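Local coordinates for BSU-2 beta-lactamase (Bacillus subtilis, PDB 6W5E), which probably hydrolyses the beta-lactam ring of penicillin-type antibiotics as a class D serine beta-lactamase of a Gram-positive bacterium, at residues E95-W101 with R113-G118; Y129-R134 with I159-L164. All coordinates share one frame; numbering follows the deposited sequence.

Overall arrangement
Both contacts belong to the helical part of the class D beta-lactamase fold, with their centres about 15 Å apart. Contact 1 closes first along the chain: a short antiparallel pair leads straight into helix 117-122, and helix 126-136, which follows, supplies one side of contact 2. The two meet where Tyr129 OH lies 2.8 Å from Leu117 O, a probable hydrogen bond, and where Leu117 CD1 packs 3.7 Å from Leu132 CD2. Contact 2 is the one tied to the active site, because Trp163 NE1 donates to the carboxylated lysine at position 79. Contact 1 is a surface feature, its centre about 19 Å from the centre of the chain.

Contact 1: E95-W101 with R113-G118; sequences EYDVKRW and RDHTLG
Thr116 and Asp114 reach across from 113-118 to the backbone of 95-101, one after and one before the hydrogen-bonded Lys99-His115 pair of a short antiparallel bridge, on the face that carries Val98; the 115-116 strand runs into helix 117-122. Lys99 N donates to His115 O at 2.8 Å, and His115 N returns a bond to Lys99 O at 3.2 Å. Thr116 is the N-cap residue, and threonine suits the place because its two branches do different work. With chi1 at 68°, Thr116 OG1 sits between the backbone N and the carbonyl carbon; it caps a backbone N just past Gly118 and, in a separate bond, donates to Glu95 O at 3.1 Å, lying in its carbonyl plane. Thr116 CG2, anti to the carbonyl carbon, touches Val98 CG2 at 3.8 Å, the two side chains meeting at a slant. Glu95 O is gripped twice, since Gly118 N also donates to it at 2.9 Å, and glycine has no CB to crowd that oxygen; the carboxylate of Glu95 leads away to a salt bridge with Arg199. At the far end Asp114 lies alongside Arg100, carboxylate and guanidinium planes only 10° apart, yet their charged atoms do not touch. Arg113 N stands 3.6 Å above one face of the Trp101 indole, offset toward the rim. Asp114 OD1 takes Trp101 N on its anti side at 2.8 Å.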
loop_
_atom_site.group_PDB
_atom_site.type_symbol
_atom_site.label_atom_id
_atom_site.label_comp_id
_atom_site.label_asym_id
_atom_site.label_seq_id
_atom_site.Cartn_x
_atom_site.Cartn_y
_atom_site.Cartn_z
ATOM N N GLU A 95 1.592 2.668 -16.829
ATOM C CA GLU A 95 0.950 3.550 -15.861
ATOM C C GLU A 95 -0.051 4.501 -16.510
ATOM O O GLU A 95 -0.839 5.135 -15.795
ATOM C CB GLU A 95 2.011 4.327 -15.059
ATOM C CG GLU A 95 2.827 5.334 -15.876
ATOM C CD GLU A 95 4.125 4.758 -16.442
ATOM O OE1 GLU A 95 4.074 3.689 -17.091
ATOM O OE2 GLU A 95 5.198 5.382 -16.267
ATOM N N TYR A 96 -0.050 4.600 -17.837
ATOM C CA TYR A 96 -0.900 5.535 -18.557
ATOM C C TYR A 96 -2.070 4.858 -19.264
ATOM O O TYR A 96 -2.736 5.494 -20.091
ATOM C CB TYR A 96 -0.074 6.296 -19.587
ATOM C CG TYR A 96 1.130 7.029 -19.054
ATOM C CD1 TYR A 96 0.992 8.032 -18.105
ATOM C CD2 TYR A 96 2.395 6.756 -19.547
ATOM C CE1 TYR A 96 2.098 8.738 -17.636
ATOM C CE2 TYR A 96 3.508 7.454 -19.091
ATOM C CZ TYR A 96 3.351 8.446 -18.136
ATOM O OH TYR A 96 4.432 9.165 -17.680
ATOM N N ASP A 97 -2.320 3.578 -18.993
ATOM C CA ASP A 97 -3.371 2.854 -19.696
ATOM C C ASP A 97 -4.725 3.436 -19.306
ATOM O O ASP A 97 -5.141 3.332 -18.148
ATOM C CB ASP A 97 -3.264 1.379 -19.313
ATOM C CG ASP A 97 -4.136 0.485 -20.164
ATOM O OD1 ASP A 97 -5.323 0.830 -20.367
ATOM O OD2 ASP A 97 -3.641 -0.574 -20.613
ATOM N N VAL A 98 -5.416 4.035 -20.273
ATOM C CA VAL A 98 -6.648 4.780 -20.023
ATOM C C VAL A 98 -7.852 3.849 -20.035
ATOM O O VAL A 98 -8.065 3.103 -21.000
ATOM C CB VAL A 98 -6.846 5.888 -21.070
ATOM C CG1 VAL A 98 -8.188 6.591 -20.826
ATOM C CG2 VAL A 98 -5.679 6.856 -21.062
ATOM N N LYS A 99 -8.685 3.955 -19.003
ATOM C CA LYS A 99 -10.043 3.422 -19.036
ATOM C C LYS A 99 -11.011 4.590 -18.916
ATOM O O LYS A 99 -10.847 5.457 -18.051
ATOM C CB LYS A 99 -10.278 2.410 -17.909
ATOM C CG LYS A 99 -9.424 1.156 -18.038
ATOM C CD LYS A 99 -9.667 0.207 -16.875
ATOM C CE LYS A 99 -8.679 -0.963 -16.847
ATOM N NZ LYS A 99 -8.712 -1.786 -18.084
ATOM N N ARG A 100 -12.002 4.630 -19.792
ATOM C CA ARG A 100 -12.918 5.760 -19.819
ATOM C C ARG A 100 -13.961 5.668 -18.708
ATOM O O ARG A 100 -14.496 4.594 -18.412
ATOM C CB ARG A 100 -13.603 5.846 -21.178
ATOM C CG ARG A 100 -12.699 6.369 -22.271
ATOM C CD ARG A 100 -13.468 6.497 -23.571
ATOM N NE ARG A 100 -12.629 7.075 -24.600
ATOM C CZ ARG A 100 -13.071 7.489 -25.781
ATOM N NH1 ARG A 100 -14.357 7.392 -26.078
ATOM N NH2 ARG A 100 -12.226 7.998 -26.662
ATOM N N TRP A 101 -14.231 6.814 -18.084
ATOM C CA TRP A 101 -15.278 6.926 -17.079
ATOM C C TRP A 101 -16.636 6.682 -17.722
ATOM O O TRP A 101 -16.877 7.062 -18.873
ATOM C CB TRP A 101 -15.227 8.334 -16.485
ATOM C CG TRP A 101 -16.268 8.688 -15.460
ATOM C CD1 TRP A 101 -16.659 7.948 -14.374
ATOM C CD2 TRP A 101 -17.022 9.906 -15.406
ATOM N NE1 TRP A 101 -17.623 8.632 -13.663
ATOM C CE2 TRP A 101 -17.860 9.835 -14.275
ATOM C CE3 TRP A 101 -17.074 11.051 -16.212
ATOM C CZ2 TRP A 101 -18.744 10.864 -13.930
ATOM C CZ3 TRP A 101 -17.949 12.070 -15.867
ATOM C CH2 TRP A 101 -18.775 11.965 -14.741
ATOM N N ARG A 113 -13.971 10.953 -13.657
ATOM C CA ARG A 113 -13.170 11.378 -14.795
ATOM C C ARG A 113 -12.517 10.130 -15.374
ATOM O O ARG A 113 -12.451 9.085 -14.719
ATOM C CB ARG A 113 -12.096 12.383 -14.354
ATOM C CG ARG A 113 -11.033 11.740 -13.449
ATOM C CD ARG A 113 -9.874 12.661 -13.075
ATOM N NE ARG A 113 -10.295 13.759 -12.210
ATOM C CZ ARG A 113 -9.525 14.335 -11.288
ATOM N NH1 ARG A 113 -10.007 15.330 -10.558
ATOM N NH2 ARG A 113 -8.279 13.918 -11.094
ATOM N N ASP A 114 -12.029 10.237 -16.605
ATOM C CA ASP A 114 -11.243 9.141 -17.147
ATOM C C ASP A 114 -10.011 8.944 -16.277
ATOM O O ASP A 114 -9.463 9.898 -15.716
ATOM C CB ASP A 114 -10.792 9.459 -18.571
ATOM C CG ASP A 114 -11.947 9.594 -19.553
ATOM O OD1 ASP A 114 -13.051 9.058 -19.305
ATOM O OD2 ASP A 114 -11.735 10.241 -20.599
ATOM N N HIS A 115 -9.582 7.689 -16.149
ATOM C CA HIS A 115 -8.452 7.351 -15.296
ATOM C C HIS A 115 -7.474 6.434 -16.014
ATOM O O HIS A 115 -7.809 5.769 -16.996
ATOM C CB HIS A 115 -8.926 6.711 -13.989
ATOM C CG HIS A 115 -9.156 7.711 -12.905
ATOM N ND1 HIS A 115 -8.120 8.289 -12.204
ATOM C CD2 HIS A 115 -10.293 8.270 -12.434
ATOM C CE1 HIS A 115 -8.612 9.153 -11.335
ATOM N NE2 HIS A 115 -9.928 9.163 -11.455
ATOM N N THR A 116 -6.249 6.421 -15.497
ATOM C CA THR A 116 -5.210 5.481 -15.887
ATOM C C THR A 116 -4.821 4.644 -14.679
ATOM O O THR A 116 -5.258 4.889 -13.552
ATOM C CB THR A 116 -3.966 6.198 -16.424
ATOM O OG1 THR A 116 -3.318 6.910 -15.363
ATOM C CG2 THR A 116 -4.344 7.162 -17.526
ATOM N N LEU A 117 -4.003 3.625 -14.938
ATOM C CA LEU A 117 -3.496 2.795 -13.852
ATOM C C LEU A 117 -2.833 3.657 -12.780
ATOM O O LEU A 117 -3.056 3.464 -11.578
ATOM C CB LEU A 117 -2.524 1.761 -14.429
ATOM C CG LEU A 117 -1.976 0.714 -13.462
ATOM C CD1 LEU A 117 -3.054 -0.287 -13.058
ATOM C CD2 LEU A 117 -0.779 0.014 -14.070
ATOM N N GLY A 118 -2.032 4.638 -13.206
ATOM C CA GLY A 118 -1.336 5.489 -12.253
ATOM C C GLY A 118 -2.228 6.505 -11.564
ATOM O O GLY A 118 -2.107 6.722 -10.356
#

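Contact 2: Y129-R134 with I159-L164; sequences YQALAR and IDQFWL
This is a partly buried contact between helix and loop: residues 159-164, from the loop between helices 138-147 and 172-184, lie against helix 126-136, with polar bonds on the outer flank and an indole on the inner one. Asp160 accepts both hydrogen bonds that join the segments. Its carboxylate OD2 receives Arg134 NH1 at 2.8 Å, a salt bridge made on the anti side of the oxygen and near the guanidinium plane, while the two flat groups stand 81° apart. The long arginine chain reaches it by bending at chi3 (-69°). Gln130, one helical turn earlier, passes its CB and CG along Asp160 CB, and its extended chain lets Gln130 NE2 donate to Asp160 O at 2.9 Å, nearly in line with the C=O. Further in, Gln161 to Leu164 form a type I beta turn that carries Trp163 toward the helix. Ala133 is small enough to let the indole close in, its CB 3.7 Å from Trp163 CH2. In class D beta-lactamases a tryptophan of this kind steadies the carboxylated lysine, and here Trp163 NE1 donates to that modified residue at position 79. Ala133 CB also lies 3.3 Å from Ile159 O, a buried carbonyl without a hydrogen-bonding partner.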
loop_
_atom_site.group_PDB
_atom_site.type_symbol
_atom_site.label_atom_id
_atom_site.label_comp_id
_atom_site.label_asym_id
_atom_site.label_seq_id
_atom_site.Cartn_x
_atom_site.Cartn_y
_atom_site.Cartn_z
ATOM N N TYR A 129 -9.568 -0.145 -10.852
ATOM C CA TYR A 129 -8.922 -1.379 -10.424
ATOM C C TYR A 129 -9.895 -2.550 -10.378
ATOM O O TYR A 129 -9.463 -3.703 -10.485
ATOM C CB TYR A 129 -8.175 -1.156 -9.103
ATOM C CG TYR A 129 -6.816 -0.520 -9.339
ATOM C CD1 TYR A 129 -6.698 0.817 -9.716
ATOM C CD2 TYR A 129 -5.655 -1.277 -9.257
ATOM C CE1 TYR A 129 -5.448 1.386 -9.952
ATOM C CE2 TYR A 129 -4.414 -0.716 -9.484
ATOM C CZ TYR A 129 -4.316 0.606 -9.849
ATOM O OH TYR A 129 -3.069 1.134 -10.084
ATOM N N GLN A 130 -11.196 -2.282 -10.240
ATOM C CA GLN A 130 -12.182 -3.349 -10.380
ATOM C C GLN A 130 -12.206 -3.879 -11.812
ATOM O O GLN A 130 -12.250 -5.096 -12.029
ATOM C CB GLN A 130 -13.559 -2.850 -9.937
ATOM C CG GLN A 130 -13.651 -2.657 -8.432
ATOM C CD GLN A 130 -14.968 -2.045 -8.000
ATOM O OE1 GLN A 130 -15.423 -1.054 -8.571
ATOM N NE2 GLN A 130 -15.579 -2.625 -6.974
ATOM N N ALA A 131 -12.149 -2.986 -12.807
ATOM C CA ALA A 131 -12.055 -3.441 -14.194
ATOM C C ALA A 131 -10.778 -4.241 -14.431
ATOM O O ALA A 131 -10.801 -5.281 -15.106
ATOM C CB ALA A 131 -12.129 -2.242 -15.134
ATOM N N LEU A 132 -9.656 -3.779 -13.873
ATOM C CA LEU A 132 -8.406 -4.519 -13.999
ATOM C C LEU A 132 -8.521 -5.909 -13.381
ATOM O O LEU A 132 -8.120 -6.905 -13.987
ATOM C CB LEU A 132 -7.277 -3.734 -13.339
ATOM C CG LEU A 132 -5.936 -4.455 -13.235
ATOM C CD1 LEU A 132 -5.473 -4.973 -14.589
ATOM C CD2 LEU A 132 -4.891 -3.521 -12.629
ATOM N N ALA A 133 -9.060 -5.995 -12.162
ATOM C CA ALA A 133 -9.200 -7.295 -11.507
ATOM C C ALA A 133 -10.046 -8.250 -12.342
ATOM O O ALA A 133 -9.717 -9.440 -12.461
ATOM C CB ALA A 133 -9.821 -7.115 -10.124
ATOM N N ARG A 134 -11.127 -7.747 -12.943
ATOM C CA ARG A 134 -11.955 -8.593 -13.796
ATOM C C ARG A 134 -11.157 -9.142 -14.973
ATOM O O ARG A 134 -11.328 -10.308 -15.352
ATOM C CB ARG A 134 -13.192 -7.822 -14.269
ATOM C CG ARG A 134 -14.203 -7.506 -13.174
ATOM C CD ARG A 134 -15.533 -7.035 -13.740
ATOM N NE ARG A 134 -15.451 -5.713 -14.368
ATOM C CZ ARG A 134 -15.625 -4.562 -13.724
ATOM N NH1 ARG A 134 -15.884 -4.567 -12.420
ATOM N NH2 ARG A 134 -15.543 -3.408 -14.384
ATOM N N ILE A 159 -14.419 -11.322 -7.669
ATOM C CA ILE A 159 -13.205 -10.901 -8.363
ATOM C C ILE A 159 -12.972 -9.395 -8.275
ATOM O O ILE A 159 -11.820 -8.943 -8.289
ATOM C CB ILE A 159 -13.206 -11.414 -9.819
ATOM C CG1 ILE A 159 -11.872 -11.119 -10.504
ATOM C CG2 ILE A 159 -14.364 -10.800 -10.608
ATOM C CD1 ILE A 159 -10.662 -11.712 -9.816
ATOM N N ASP A 160 -14.039 -8.592 -8.193
ATOM C CA ASP A 160 -13.892 -7.140 -8.099
ATOM C C ASP A 160 -14.343 -6.573 -6.755
ATOM O O ASP A 160 -14.551 -5.361 -6.634
ATOM C CB ASP A 160 -14.556 -6.415 -9.274
ATOM C CG ASP A 160 -16.008 -6.776 -9.449
ATOM O OD1 ASP A 160 -16.627 -7.319 -8.512
ATOM O OD2 ASP A 160 -16.528 -6.520 -10.554
ATOM N N GLN A 161 -14.478 -7.418 -5.738
ATOM C CA GLN A 161 -14.869 -6.964 -4.408
ATOM C C GLN A 161 -13.946 -7.451 -3.297
ATOM O O GLN A 161 -13.960 -6.864 -2.210
ATOM C CB GLN A 161 -16.310 -7.420 -4.101
ATOM C CG GLN A 161 -16.924 -6.890 -2.800
ATOM C CD GLN A 161 -17.069 -5.379 -2.789
ATOM O OE1 GLN A 161 -17.477 -4.782 -3.783
ATOM N NE2 GLN A 161 -16.737 -4.753 -1.660
ATOM N N PHE A 162 -13.120 -8.470 -3.538
ATOM C CA PHE A 162 -12.545 -9.236 -2.429
ATOM C C PHE A 162 -11.623 -8.434 -1.525
ATOM O O PHE A 162 -11.428 -8.835 -0.374
ATOM C CB PHE A 162 -11.826 -10.494 -2.925
ATOM C CG PHE A 162 -10.631 -10.224 -3.813
ATOM C CD1 PHE A 162 -9.397 -9.905 -3.272
ATOM C CD2 PHE A 162 -10.740 -10.320 -5.194
ATOM C CE1 PHE A 162 -8.306 -9.666 -4.087
ATOM C CE2 PHE A 162 -9.646 -10.090 -6.016
ATOM C CZ PHE A 162 -8.427 -9.761 -5.458
ATOM N N TRP A 163 -11.039 -7.339 -2.006
ATOM C CA TRP A 163 -10.111 -6.557 -1.189
ATOM C C TRP A 163 -10.789 -5.411 -0.452
ATOM O O TRP A 163 -10.107 -4.671 0.276
ATOM C CB TRP A 163 -8.951 -6.016 -2.036
ATOM C CG TRP A 163 -9.341 -5.008 -3.086
ATOM C CD1 TRP A 163 -9.313 -3.646 -2.970
ATOM C CD2 TRP A 163 -9.760 -5.286 -4.424
ATOM N NE1 TRP A 163 -9.712 -3.061 -4.142
ATOM C CE2 TRP A 163 -9.987 -4.046 -5.058
ATOM C CE3 TRP A 163 -9.966 -6.462 -5.147
ATOM C CZ2 TRP A 163 -10.418 -3.951 -6.383
ATOM C CZ3 TRP A 163 -10.394 -6.366 -6.462
ATOM C CH2 TRP A 163 -10.614 -5.120 -7.065
ATOM N N LEU A 164 -12.100 -5.256 -0.621
ATOM C CA LEU A 164 -12.856 -4.117 -0.106
ATOM C C LEU A 164 -13.814 -4.611 0.971
ATOM O O LEU A 164 -14.936 -5.032 0.665
ATOM C CB LEU A 164 -13.623 -3.444 -1.238
ATOM C CG LEU A 164 -12.748 -2.908 -2.371
ATOM C CD1 LEU A 164 -13.595 -2.675 -3.608
ATOM C CD2 LEU A 164 -12.064 -1.633 -1.932
#